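Local atomic coordinates of CRISPR protein (Archaeoglobus fulgidus, PDB entry 4MJK), a protein that probably serves as a Cas5 subunit of the type I-A Cascade, the RNA-guided surveillance complex of CRISPR immunity. Residues F131-W145 / V157-Q169. Numbering follows the deposited sequence.
Sequences FLVFKEEAVEEKILW and VAVVDVKKVKVTQ
In the antiparallel sheet of this Cas5-family fold, strand 2-10 lies between strands 127-134 and 157-170, so residues 131-145 and 157-169 share no direct hydrogen bond and meet mainly through side chains, most closely where the short helix 141-144 and Trp145 lie against strand 157-170. The geometry over the Trp145 indole is that of a CH-pi contact: Val162 CG2 sits 3.5 Å from the centroid of the five-membered ring, 11° off its normal. The other branch, CG1, stands anti to the backbone N (chi1 -179°) and packs 3.7 Å from Leu144 CD1. The aliphatic part of Glu141 runs alongside Val162 with the opposite heading, CG to CG1 3.7 Å, and reaches Lys164, whose NZ makes long salt bridges to Glu141 OE1 (3.6 Å) and Glu137 OE2 (3.8 Å). An alanine in place of Glu141 would probably cost Lys164 NZ one of its two carboxylate partners and take the CG methylene off Val162 CG1. A water bridges Glu137 OE2, to which it donates, and Lys164 NZ, from which it accepts. Further along strand 157-170, Val167 CG1 lies at the edge of the Phe131 ring, 4.0 Å from CZ. Beyond Trp145, a second water donates to Trp145 O at 2.7 Å and accepts from Val159 N at 2.9 Å.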
loop_
_atom_site.group_PDB
_atom_site.type_symbol
_atom_site.label_atom_id
_atom_site.label_comp_id
_atom_site.label_asym_id
_atom_site.label_seq_id
_atom_site.Cartn_x
_atom_site.Cartn_y
_atom_site.Cartn_z
ATOM N N PHE A 131 -8.744 -12.265 -17.300
ATOM C CA PHE A 131 -9.216 -12.871 -18.533
ATOM C C PHE A 131 -10.667 -13.218 -18.245
ATOM O O PHE A 131 -10.958 -14.108 -17.428
ATOM C CB PHE A 131 -8.367 -14.119 -18.854
ATOM C CG PHE A 131 -8.680 -14.784 -20.182
ATOM C CD1 PHE A 131 -9.615 -14.255 -21.053
ATOM C CD2 PHE A 131 -8.014 -15.949 -20.549
ATOM C CE1 PHE A 131 -9.890 -14.882 -22.276
ATOM C CE2 PHE A 131 -8.277 -16.575 -21.781
ATOM C CZ PHE A 131 -9.219 -16.035 -22.635
ATOM N N LEU A 132 -11.571 -12.470 -18.879
ATOM C CA LEU A 132 -13.004 -12.659 -18.723
ATOM C C LEU A 132 -13.570 -13.195 -20.028
ATOM O O LEU A 132 -13.114 -12.811 -21.115
ATOM C CB LEU A 132 -13.702 -11.336 -18.369
ATOM C CG LEU A 132 -13.636 -10.909 -16.890
ATOM C CD1 LEU A 132 -12.215 -10.537 -16.514
ATOM C CD2 LEU A 132 -14.585 -9.743 -16.605
ATOM N N VAL A 133 -14.553 -14.083 -19.924
ATOM C CA VAL A 133 -15.229 -14.597 -21.111
ATOM C C VAL A 133 -16.727 -14.385 -20.920
ATOM O O VAL A 133 -17.255 -14.722 -19.869
ATOM C CB VAL A 133 -14.956 -16.113 -21.339
ATOM C CG1 VAL A 133 -15.741 -16.616 -22.569
ATOM C CG2 VAL A 133 -13.448 -16.389 -21.511
ATOM N N PHE A 134 -17.398 -13.813 -21.921
ATOM C CA PHE A 134 -18.850 -13.626 -21.884
ATOM C C PHE A 134 -19.562 -14.366 -23.026
ATOM O O PHE A 134 -18.984 -14.606 -24.081
ATOM C CB PHE A 134 -19.209 -12.139 -21.954
ATOM C CG PHE A 134 -18.751 -11.348 -20.761
ATOM C CD1 PHE A 134 -19.526 -11.295 -19.613
ATOM C CD2 PHE A 134 -17.549 -10.656 -20.790
ATOM C CE1 PHE A 134 -19.111 -10.558 -18.505
ATOM C CE2 PHE A 134 -17.120 -9.920 -19.686
ATOM C CZ PHE A 134 -17.898 -9.872 -18.548
ATOM N N LYS A 135 -20.833 -14.699 -22.810
ATOM C CA LYS A 135 -21.616 -15.423 -23.807
ATOM C C LYS A 135 -21.792 -14.567 -25.059
ATOM O O LYS A 135 -21.848 -15.091 -26.176
ATOM C CB LYS A 135 -22.977 -15.810 -23.231
ATOM C CG LYS A 135 -23.584 -17.061 -23.832
ATOM C CD LYS A 135 -24.873 -17.407 -23.104
ATOM C CE LYS A 135 -24.739 -17.083 -21.621
ATOM N NZ LYS A 135 -26.028 -17.260 -20.895
ATOM N N GLU A 136 -21.889 -13.253 -24.868
ATOM C CA GLU A 136 -21.808 -12.306 -25.986
ATOM C C GLU A 136 -21.132 -11.015 -25.549
ATOM O O GLU A 136 -20.773 -10.865 -24.387
ATOM C CB GLU A 136 -23.189 -11.980 -26.539
ATOM C CG GLU A 136 -24.042 -11.176 -25.597
ATOM C CD GLU A 136 -25.017 -12.041 -24.839
ATOM O OE1 GLU A 136 -25.619 -12.943 -25.462
ATOM O OE2 GLU A 136 -25.178 -11.827 -23.618
ATOM N N GLU A 137 -20.965 -10.079 -26.476
ATOM C CA GLU A 137 -20.354 -8.795 -26.142
ATOM C C GLU A 137 -21.142 -8.092 -25.037
ATOM O O GLU A 137 -22.180 -7.483 -25.294
ATOM C CB GLU A 137 -20.247 -7.906 -27.384
ATOM C CG GLU A 137 -19.249 -8.418 -28.416
ATOM C CD GLU A 137 -19.244 -7.600 -29.698
ATOM O OE1 GLU A 137 -19.790 -8.085 -30.717
ATOM O OE2 GLU A 137 -18.690 -6.478 -29.689
ATOM N N ALA A 138 -20.645 -8.179 -23.806
ATOM C CA ALA A 138 -21.381 -7.657 -22.657
ATOM C C ALA A 138 -20.928 -6.266 -22.216
ATOM O O ALA A 138 -21.589 -5.629 -21.397
ATOM C CB ALA A 138 -21.305 -8.634 -21.487
ATOM N N VAL A 139 -19.805 -5.796 -22.743
ATOM C CA VAL A 139 -19.322 -4.475 -22.361
ATOM C C VAL A 139 -18.469 -3.824 -23.445
ATOM O O VAL A 139 -17.608 -4.469 -24.048
ATOM C CB VAL A 139 -18.535 -4.525 -21.031
ATOM C CG1 VAL A 139 -17.401 -5.532 -21.123
ATOM C CG2 VAL A 139 -18.015 -3.139 -20.661
ATOM N N GLU A 140 -18.725 -2.543 -23.694
ATOM C CA GLU A 140 -17.901 -1.760 -24.601
ATOM C C GLU A 140 -16.442 -1.837 -24.166
ATOM O O GLU A 140 -16.116 -1.658 -22.991
ATOM C CB GLU A 140 -18.356 -0.298 -24.629
ATOM C CG GLU A 140 -19.760 -0.072 -25.173
ATOM C CD GLU A 140 -20.852 -0.361 -24.144
ATOM O OE1 GLU A 140 -21.225 -1.546 -23.973
ATOM O OE2 GLU A 140 -21.340 0.601 -23.510
ATOM N N GLU A 141 -15.563 -2.104 -25.123
ATOM C CA GLU A 141 -14.141 -2.196 -24.838
ATOM C C GLU A 141 -13.630 -0.893 -24.227
ATOM O O GLU A 141 -12.816 -0.903 -23.302
ATOM C CB GLU A 141 -13.382 -2.533 -26.120
ATOM C CG GLU A 141 -11.950 -2.945 -25.909
ATOM C CD GLU A 141 -11.306 -3.462 -27.180
ATOM O OE1 GLU A 141 -12.041 -3.698 -28.167
ATOM O OE2 GLU A 141 -10.065 -3.638 -27.186
ATOM N N LYS A 142 -14.120 0.236 -24.734
ATOM C CA LYS A 142 -13.695 1.529 -24.224
ATOM C C LYS A 142 -13.971 1.671 -22.732
ATOM O O LYS A 142 -13.205 2.310 -22.018
ATOM C CB LYS A 142 -14.363 2.678 -24.995
ATOM C CG LYS A 142 -15.770 3.025 -24.534
ATOM C CD LYS A 142 -16.392 4.108 -25.417
ATOM C CE LYS A 142 -17.903 4.230 -25.206
ATOM N NZ LYS A 142 -18.274 4.836 -23.887
ATOM N N ILE A 143 -15.074 1.089 -22.270
ATOM C CA ILE A 143 -15.474 1.213 -20.868
ATOM C C ILE A 143 -14.455 0.573 -19.934
ATOM O O ILE A 143 -14.178 1.088 -18.849
ATOM C CB ILE A 143 -16.855 0.566 -20.587
ATOM C CG1 ILE A 143 -17.937 1.166 -21.492
ATOM C CG2 ILE A 143 -17.232 0.739 -19.119
ATOM C CD1 ILE A 143 -17.974 2.678 -21.480
ATOM N N LEU A 144 -13.917 -0.567 -20.355
ATOM C CA LEU A 144 -12.918 -1.276 -19.570
ATOM C C LEU A 144 -11.744 -0.358 -19.252
ATOM O O LEU A 144 -11.200 -0.405 -18.149
ATOM C CB LEU A 144 -12.456 -2.553 -20.293
ATOM C CG LEU A 144 -13.515 -3.657 -20.442
ATOM C CD1 LEU A 144 -13.023 -4.811 -21.317
ATOM C CD2 LEU A 144 -13.958 -4.176 -19.076
ATOM N N TRP A 145 -11.376 0.507 -20.196
ATOM C CA TRP A 145 -10.246 1.421 -19.988
ATOM C C TRP A 145 -10.483 2.421 -18.855
ATOM O O TRP A 145 -9.537 3.004 -18.341
ATOM C CB TRP A 145 -9.931 2.189 -21.261
ATOM C CG TRP A 145 -9.207 1.396 -22.291
ATOM C CD1 TRP A 145 -9.749 0.761 -23.375
ATOM C CD2 TRP A 145 -7.797 1.160 -22.354
ATOM N NE1 TRP A 145 -8.761 0.149 -24.104
ATOM C CE2 TRP A 145 -7.555 0.375 -23.496
ATOM C CE3 TRP A 145 -6.714 1.543 -21.550
ATOM C CZ2 TRP A 145 -6.273 -0.033 -23.864
ATOM C CZ3 TRP A 145 -5.447 1.128 -21.912
ATOM C CH2 TRP A 145 -5.235 0.351 -23.061
ATOM N N VAL A 157 -6.351 2.200 -9.375
ATOM C CA VAL A 157 -5.629 1.508 -10.437
ATOM C C VAL A 157 -5.652 2.308 -11.738
ATOM O O VAL A 157 -6.398 3.287 -11.868
ATOM C CB VAL A 157 -6.223 0.106 -10.731
ATOM C CG1 VAL A 157 -6.306 -0.729 -9.463
ATOM C CG2 VAL A 157 -7.602 0.229 -11.379
ATOM N N ALA A 158 -4.821 1.874 -12.685
ATOM C CA ALA A 158 -4.907 2.295 -14.084
ATOM C C ALA A 158 -4.905 1.063 -14.998
ATOM O O ALA A 158 -4.026 0.206 -14.905
ATOM C CB ALA A 158 -3.738 3.223 -14.455
ATOM N N VAL A 159 -5.878 0.984 -15.890
ATOM C CA VAL A 159 -5.862 -0.056 -16.910
ATOM C C VAL A 159 -4.813 0.309 -17.958
ATOM O O VAL A 159 -4.856 1.410 -18.519
ATOM C CB VAL A 159 -7.239 -0.203 -17.586
ATOM C CG1 VAL A 159 -7.176 -1.256 -18.695
ATOM C CG2 VAL A 159 -8.319 -0.566 -16.542
ATOM N N VAL A 160 -3.882 -0.602 -18.228
ATOM C CA VAL A 160 -2.788 -0.307 -19.151
ATOM C C VAL A 160 -2.870 -1.075 -20.463
ATOM O O VAL A 160 -2.120 -0.799 -21.382
ATOM C CB VAL A 160 -1.379 -0.501 -18.514
ATOM C CG1 VAL A 160 -1.170 0.478 -17.340
ATOM C CG2 VAL A 160 -1.152 -1.957 -18.089
ATOM N N ASP A 161 -3.771 -2.045 -20.551
ATOM C CA ASP A 161 -4.049 -2.680 -21.842
ATOM C C ASP A 161 -5.352 -3.438 -21.754
ATOM O O ASP A 161 -5.693 -3.994 -20.695
ATOM C CB ASP A 161 -2.916 -3.615 -22.279
ATOM C CG ASP A 161 -2.848 -3.807 -23.803
ATOM O OD1 ASP A 161 -3.629 -3.183 -24.558
ATOM O OD2 ASP A 161 -1.973 -4.572 -24.252
ATOM N N VAL A 162 -6.093 -3.411 -22.859
ATOM C CA VAL A 162 -7.312 -4.171 -23.014
ATOM C C VAL A 162 -7.258 -4.810 -24.390
ATOM O O VAL A 162 -6.902 -4.154 -25.373
ATOM C CB VAL A 162 -8.573 -3.283 -22.963
ATOM C CG1 VAL A 162 -9.832 -4.144 -23.096
ATOM C CG2 VAL A 162 -8.619 -2.431 -21.677
ATOM N N LYS A 163 -7.605 -6.088 -24.465
ATOM C CA LYS A 163 -7.676 -6.771 -25.749
ATOM C C LYS A 163 -8.936 -7.622 -25.804
ATOM O O LYS A 163 -9.184 -8.453 -24.915
ATOM C CB LYS A 163 -6.418 -7.616 -25.957
ATOM C CG LYS A 163 -6.252 -8.214 -27.343
ATOM C CD LYS A 163 -4.986 -9.076 -27.399
ATOM C CE LYS A 163 -4.899 -9.879 -28.702
ATOM N NZ LYS A 163 -4.853 -9.011 -29.917
ATOM N N LYS A 164 -9.750 -7.389 -26.828
ATOM C CA LYS A 164 -10.908 -8.228 -27.095
ATOM C C LYS A 164 -10.447 -9.387 -27.979
ATOM O O LYS A 164 -9.773 -9.176 -28.993
ATOM C CB LYS A 164 -12.006 -7.415 -27.784
ATOM C CG LYS A 164 -13.371 -8.079 -27.821
ATOM C CD LYS A 164 -14.402 -7.176 -28.499
ATOM C CE LYS A 164 -14.573 -5.866 -27.727
ATOM N NZ LYS A 164 -15.463 -4.861 -28.402
ATOM N N VAL A 165 -10.772 -10.612 -27.582
ATOM C CA VAL A 165 -10.278 -11.789 -28.297
ATOM C C VAL A 165 -11.387 -12.789 -28.589
ATOM O O VAL A 165 -12.357 -12.891 -27.843
ATOM C CB VAL A 165 -9.176 -12.525 -27.504
ATOM C CG1 VAL A 165 -7.915 -11.677 -27.413
ATOM C CG2 VAL A 165 -9.688 -12.910 -26.113
ATOM N N LYS A 166 -11.244 -13.518 -29.693
ATOM C CA LYS A 166 -12.118 -14.647 -29.957
ATOM C C LYS A 166 -11.593 -15.814 -29.123
ATOM O O LYS A 166 -10.386 -15.994 -29.005
ATOM C CB LYS A 166 -12.118 -14.983 -31.453
ATOM C CG LYS A 166 -12.278 -13.754 -32.342
ATOM C CD LYS A 166 -12.319 -14.101 -33.831
ATOM C CE LYS A 166 -13.744 -14.328 -34.307
ATOM N NZ LYS A 166 -14.629 -13.161 -33.993
ATOM N N VAL A 167 -12.486 -16.574 -28.504
ATOM C CA VAL A 167 -12.060 -17.726 -27.705
ATOM C C VAL A 167 -12.584 -19.052 -28.270
ATOM O O VAL A 167 -13.619 -19.087 -28.938
ATOM C CB VAL A 167 -12.485 -17.597 -26.213
ATOM C CG1 VAL A 167 -11.899 -16.345 -25.603
ATOM C CG2 VAL A 167 -14.003 -17.590 -26.067
ATOM N N THR A 168 -11.852 -20.129 -28.001
ATOM C CA THR A 168 -12.277 -21.482 -28.344
ATOM C C THR A 168 -12.628 -22.235 -27.067
ATOM O O THR A 168 -11.911 -22.133 -26.070
ATOM C CB THR A 168 -11.138 -22.249 -29.041
ATOM O OG1 THR A 168 -10.766 -21.562 -30.240
ATOM C CG2 THR A 168 -11.573 -23.665 -29.384
ATOM N N GLN A 169 -13.721 -22.992 -27.088
ATOM C CA GLN A 169 -14.123 -23.768 -25.917
ATOM C C GLN A 169 -13.549 -25.178 -26.001
ATOM O O GLN A 169 -13.748 -25.869 -27.003
ATOM C CB GLN A 169 -15.647 -23.830 -25.814
ATOM C CG GLN A 169 -16.167 -24.239 -24.440
ATOM C CD GLN A 169 -17.688 -24.238 -24.359
ATOM O OE1 GLN A 169 -18.269 -23.936 -23.313
ATOM N NE2 GLN A 169 -18.340 -24.583 -25.463
HETATM O O HOH W 1 -17.881 -5.672 -27.340
HETATM O O HOH W 2 -7.988 3.015 -16.131
#